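PDB 3ZOU: farnesyl pyrophosphate synthase from Pseudomonas aeruginosa, which catalyses the chain elongation of geranyl diphosphate with isopentenyl diphosphate to farnesyl diphosphate, a precursor of many isoprenoids. Local coordinates for residues R9-A12 with R13-A17; A104-E107 with A108-I111; C138-M141 with L142-A146. One frame throughout, in Å; residues are numbered along the deposited sequence.

Interaction 1 of 3, residues R9-A12 with R13-A17; sequences RCQA and RVDAA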
# COMPACT_ATOMS: atom_id res chain seq x y z
N ARG A 9 -19.06 -3.70 20.39
CA ARG A 9 -18.73 -5.08 20.02
C ARG A 9 -17.78 -5.15 18.80
O ARG A 9 -16.79 -5.92 18.79
CB ARG A 9 -19.96 -5.92 19.70
CG ARG A 9 -20.72 -6.42 20.92
CD ARG A 9 -21.57 -7.68 20.59
NE ARG A 9 -22.21 -7.69 19.26
CZ ARG A 9 -23.51 -7.46 18.99
NH1 ARG A 9 -24.40 -7.19 19.96
NH2 ARG A 9 -23.94 -7.52 17.73
N CYS A 10 -18.07 -4.33 17.78
CA CYS A 10 -17.20 -4.34 16.62
C CYS A 10 -15.83 -3.78 17.00
O CYS A 10 -14.80 -4.30 16.48
CB CYS A 10 -17.82 -3.49 15.52
SG CYS A 10 -19.29 -4.20 14.78
N GLN A 11 -15.80 -2.74 17.83
CA GLN A 11 -14.54 -2.12 18.27
C GLN A 11 -13.69 -3.17 19.01
O GLN A 11 -12.52 -3.37 18.71
CB GLN A 11 -14.82 -0.90 19.17
CG GLN A 11 -13.61 -0.13 19.63
CD GLN A 11 -14.09 0.98 20.55
OE1 GLN A 11 -14.70 0.69 21.57
NE2 GLN A 11 -13.89 2.22 20.18
N ALA A 12 -14.30 -3.87 19.96
CA ALA A 12 -13.52 -4.84 20.72
C ALA A 12 -12.95 -5.93 19.82
O ALA A 12 -11.82 -6.36 20.01
CB ALA A 12 -14.37 -5.44 21.83
N ARG A 13 -13.75 -6.42 18.89
CA ARG A 13 -13.37 -7.51 18.02
C ARG A 13 -12.21 -7.11 17.11
O ARG A 13 -11.19 -7.78 17.01
CB ARG A 13 -14.55 -7.92 17.21
CG ARG A 13 -14.29 -9.22 16.49
CD ARG A 13 -15.42 -9.89 15.74
NE ARG A 13 -14.81 -11.12 15.25
CZ ARG A 13 -14.74 -12.31 15.86
NH1 ARG A 13 -15.36 -12.55 17.01
NH2 ARG A 13 -14.05 -13.30 15.28
N VAL A 14 -12.39 -5.99 16.44
CA VAL A 14 -11.32 -5.53 15.54
C VAL A 14 -10.09 -5.10 16.29
O VAL A 14 -8.96 -5.34 15.80
CB VAL A 14 -11.80 -4.45 14.54
CG1 VAL A 14 -11.90 -3.10 15.15
CG2 VAL A 14 -10.88 -4.48 13.32
N ASP A 15 -10.23 -4.52 17.46
CA ASP A 15 -9.09 -4.14 18.24
C ASP A 15 -8.26 -5.36 18.61
O ASP A 15 -7.04 -5.34 18.54
CB ASP A 15 -9.45 -3.35 19.50
CG ASP A 15 -9.79 -1.91 19.23
OD1 ASP A 15 -9.62 -1.47 18.06
OD2 ASP A 15 -10.34 -1.32 20.16
N ALA A 16 -8.90 -6.44 18.99
CA ALA A 16 -8.13 -7.67 19.28
C ALA A 16 -7.38 -8.19 18.09
O ALA A 16 -6.17 -8.49 18.22
CB ALA A 16 -9.05 -8.73 19.90
N ALA A 17 -8.03 -8.19 16.91
CA ALA A 17 -7.40 -8.67 15.69
C ALA A 17 -6.24 -7.74 15.28
O ALA A 17 -5.15 -8.20 14.93
CB ALA A 17 -8.41 -8.74 14.62
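D15 lays its side chain over the backbone carbonyl of Q11, one helical turn earlier, and beside the base of the Q11 side chain. D15 CG comes within 3.1 Å of Q11 O, and D15 OD2 stands 3.5 Å from Q11 CG. The first torsion of D15 explains this: with chi1 at -77°, CG lies beside its own backbone N, which turns the carboxylate back along the helix toward the preceding turn. The two side chains run alongside each other in the same direction, with the amide and carboxylate planes 22° apart, yet the two groups do not bond to each other. Both polar ends meet the loop before helix 47-58, Q11 NE2 donating to the carbonyl of G44 and D15 OD1 forming a salt bridge with R46, and the Q11 side chain comes about 6 Å from the bound benzoxazolone fragment.

Beneath these side chains runs regular alpha-helical i to i+4 bonding. V14 N donates to C10 O at 2.9 Å, almost straight at the hydrogen (171°), and D15 N reaches Q11 O, also at 2.9 Å. The V14 side chain folds back on the same turn, CG1 lying 3.4 Å from C10 O. R13 carries its extended chain away from this turn, and its NE is in a salt bridge with D67.

Helix 3-19 packs here on two neighbouring helices: C10, R13 and V14 touch Y53 of helix 47-58, while V14 rests on A70 and A17 on C71 of helix 67-85.

Interaction 2 of 3, residues A104-E107 with A108-I111; sequences AFDE and ATAI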
# COMPACT_ATOMS: atom_id res chain seq x y z
N ALA A 104 5.13 11.93 19.10
CA ALA A 104 5.47 10.85 19.98
C ALA A 104 6.80 10.12 19.61
O ALA A 104 7.55 9.64 20.49
CB ALA A 104 4.33 9.85 20.08
N PHE A 105 7.05 10.01 18.32
CA PHE A 105 8.23 9.37 17.82
C PHE A 105 9.01 10.41 17.09
O PHE A 105 9.71 11.21 17.72
CB PHE A 105 7.84 8.10 16.97
CG PHE A 105 7.21 7.02 17.76
CD1 PHE A 105 5.89 7.10 17.99
CD2 PHE A 105 7.93 5.94 18.30
CE1 PHE A 105 5.25 6.18 18.78
CE2 PHE A 105 7.29 4.95 19.04
CZ PHE A 105 5.94 5.10 19.30
N ASP A 106 8.94 10.45 15.81
CA ASP A 106 9.64 11.42 14.98
C ASP A 106 9.00 11.34 13.61
O ASP A 106 8.20 10.43 13.32
CB ASP A 106 11.15 11.19 14.89
CG ASP A 106 11.53 9.78 14.48
OD1 ASP A 106 11.41 9.47 13.28
OD2 ASP A 106 11.86 8.97 15.36
N GLU A 107 9.30 12.32 12.77
CA GLU A 107 8.59 12.45 11.52
C GLU A 107 8.90 11.29 10.55
O GLU A 107 8.01 10.72 9.95
CB GLU A 107 8.85 13.80 10.86
CG GLU A 107 8.05 13.98 9.63
CD GLU A 107 8.15 15.38 9.06
OE1 GLU A 107 8.54 16.32 9.80
OE2 GLU A 107 7.85 15.53 7.84
N ALA A 108 10.18 10.94 10.47
CA ALA A 108 10.56 9.83 9.58
C ALA A 108 9.85 8.54 9.99
O ALA A 108 9.30 7.80 9.14
CB ALA A 108 12.06 9.65 9.59
N THR A 109 9.83 8.27 11.29
CA THR A 109 9.19 7.06 11.84
C THR A 109 7.68 7.11 11.58
O THR A 109 7.12 6.09 11.21
CB THR A 109 9.52 6.86 13.33
OG1 THR A 109 10.93 6.66 13.43
CG2 THR A 109 8.84 5.64 13.90
N ALA A 110 7.04 8.28 11.67
CA ALA A 110 5.60 8.36 11.38
C ALA A 110 5.34 8.04 9.94
O ALA A 110 4.42 7.30 9.61
CB ALA A 110 5.06 9.72 11.72
N ILE A 111 6.13 8.64 9.05
CA ILE A 111 5.97 8.40 7.64
C ILE A 111 6.08 6.91 7.33
O ILE A 111 5.19 6.31 6.63
CB ILE A 111 7.01 9.18 6.77
CG1 ILE A 111 6.69 10.68 6.81
CG2 ILE A 111 6.99 8.71 5.32
CD1 ILE A 111 7.89 11.57 6.43
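D106 OD1 is gripped twice by T109, by the backbone N at 2.8 Å and by the hydroxyl OG1 at 2.9 Å. Both donors arrive on the syn side of the carboxylate oxygen and from the same face of its plane, the amide 32° out of that plane and the hydroxyl 23°. The D106 and T109 side chains cross at about a right angle. With chi1 at 52°, D106 CG sits between its own backbone N and carbonyl carbon, which turns the carboxylate back over the first turn. T109 OG1 lies beside its own backbone N, bringing both donors within range of one acceptor.

This is an N-cap: D106 immediately precedes helix 107-126, and its side chain takes up an amide of the first turn. The negative charge probably also interacts favourably with the helix dipole. The regular bonds start at once, A110 N donating to D106 O at 2.9 Å and I111 N to E107 O at 2.9 Å. The second carboxylate oxygen, D106 OD2, forms a salt bridge with R31 of helix 30-40, linking the cap to a neighbouring helix.

Carbon-to-carbon contacts of aliphatic parts flank the cap. F105 CB meets T109 CG2 at 4.1 Å, and E107 CG approaches I111 CD1 at 4.0 Å. Across the dimer interface, E107 and A108 pack on A88 of the second subunit, T109 on its L162 and I111 on its H83.

Interaction 3 of 3, residues C138-M141 with L142-A146; sequences CLEM and LTRLA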
# COMPACT_ATOMS: atom_id res chain seq x y z
N CYS A 138 -11.24 -13.01 -2.43
CA CYS A 138 -10.08 -12.28 -1.86
C CYS A 138 -9.54 -11.28 -2.89
O CYS A 138 -9.24 -10.15 -2.53
CB CYS A 138 -8.98 -13.23 -1.49
SG CYS A 138 -9.40 -14.49 -0.24
N LEU A 139 -9.47 -11.68 -4.13
CA LEU A 139 -8.87 -10.80 -5.16
C LEU A 139 -9.76 -9.57 -5.40
O LEU A 139 -9.29 -8.45 -5.58
CB LEU A 139 -8.60 -11.56 -6.43
CG LEU A 139 -7.41 -12.47 -6.37
CD1 LEU A 139 -7.36 -13.42 -7.56
CD2 LEU A 139 -6.12 -11.67 -6.38
N GLU A 140 -11.08 -9.79 -5.39
CA GLU A 140 -12.03 -8.69 -5.53
C GLU A 140 -11.94 -7.71 -4.36
O GLU A 140 -11.98 -6.47 -4.56
CB GLU A 140 -13.48 -9.23 -5.76
CG GLU A 140 -14.46 -8.12 -5.99
CD GLU A 140 -14.30 -7.32 -7.28
OE1 GLU A 140 -13.49 -7.67 -8.21
OE2 GLU A 140 -14.98 -6.27 -7.41
N MET A 141 -11.78 -8.24 -3.18
CA MET A 141 -11.60 -7.40 -1.95
C MET A 141 -10.35 -6.52 -2.12
O MET A 141 -10.35 -5.35 -1.80
CB MET A 141 -11.50 -8.28 -0.67
CG MET A 141 -12.81 -8.97 -0.37
SD MET A 141 -12.64 -10.17 0.95
CE MET A 141 -12.79 -9.10 2.32
N LEU A 142 -9.29 -7.14 -2.57
CA LEU A 142 -8.00 -6.42 -2.76
C LEU A 142 -8.08 -5.38 -3.84
O LEU A 142 -7.62 -4.28 -3.64
CB LEU A 142 -6.94 -7.42 -3.15
CG LEU A 142 -6.43 -8.20 -2.02
CD1 LEU A 142 -6.00 -9.63 -2.38
CD2 LEU A 142 -5.25 -7.47 -1.40
N THR A 143 -8.70 -5.74 -4.98
CA THR A 143 -8.95 -4.78 -6.04
C THR A 143 -9.69 -3.60 -5.53
O THR A 143 -9.37 -2.41 -5.76
CB THR A 143 -9.76 -5.45 -7.16
OG1 THR A 143 -8.90 -6.32 -7.85
CG2 THR A 143 -10.31 -4.44 -8.15
N ARG A 144 -10.78 -3.86 -4.82
CA ARG A 144 -11.63 -2.75 -4.40
C ARG A 144 -10.92 -1.89 -3.38
O ARG A 144 -11.00 -0.66 -3.42
CB ARG A 144 -12.94 -3.29 -3.84
CG ARG A 144 -13.81 -3.90 -4.94
CD ARG A 144 -14.55 -2.77 -5.64
NE ARG A 144 -15.29 -3.15 -6.81
CZ ARG A 144 -16.28 -2.40 -7.31
NH1 ARG A 144 -16.66 -1.27 -6.68
NH2 ARG A 144 -16.92 -2.81 -8.39
N LEU A 145 -10.20 -2.50 -2.45
CA LEU A 145 -9.50 -1.70 -1.45
C LEU A 145 -8.38 -0.84 -2.10
O LEU A 145 -8.18 0.30 -1.73
CB LEU A 145 -8.92 -2.55 -0.36
CG LEU A 145 -8.40 -1.68 0.82
CD1 LEU A 145 -9.44 -0.76 1.40
CD2 LEU A 145 -7.85 -2.55 1.94
N ALA A 146 -7.67 -1.45 -3.02
CA ALA A 146 -6.53 -0.71 -3.67
C ALA A 146 -7.06 0.44 -4.46
O ALA A 146 -6.50 1.51 -4.41
CB ALA A 146 -5.74 -1.62 -4.56
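A bend at chi2 in both E140 (67°) and R144 (-81°) brings their charged ends together one turn apart on helix 135-149. The chains lie side by side and point the same way, giving a salt bridge in which R144 NE donates to E140 OE2 at 3.2 Å. The bond is not coplanar: the donor meets OE2 on its anti side, and the carboxylate and guanidinium planes are 59° apart. R191 of helix 171-196 lies close to the R144 guanidinium, which probably makes the E140 carboxylate a favourable counter-charge. R144 CG also lies 3.2 Å from E140 O, the carbonyl that accepts from R144 N at 2.9 Å, so the residue pair is joined by backbone as well as side chain.

Away from the salt bridge, leucines carry the contact. L142 curls over the preceding turn, with CD1 3.3 Å from C138 O, while L139 CD2 and L142 CD1 make a looser contact at 4.5 Å.

M141 and L145 pack on helices 67-85 and 171-196, and L142 and A146 on F122 of helix 107-126. L139 and L142 also meet H135 and L139, respectively, of the second subunit, so helix 135-149 packs on helices of its own subunit and takes part in the dimer interface.

Overall arrangement
All three contacts are local, i to i+3 or i+4, but their settings differ. Interaction 3 is mostly buried, with its salt bridge at the partly exposed rim, whereas interactions 1 and 2 are partly buried. D15 and R13 of interaction 1 pair with R46 and D67 outside it, interaction 2 divides one carboxylate between its own helix start and R31, and interaction 3 closes its salt bridge within the helix. Interactions 2 and 3 lie on consecutive helices, 107-126 and 135-149, and both reach the second subunit; no other chain of the assembly touches interaction 1. Interactions 1 and 3 both pack on helix 67-85. Nearest atoms are about 12 Å apart for interactions 1 and 3 and about 17 Å for 1 and 2.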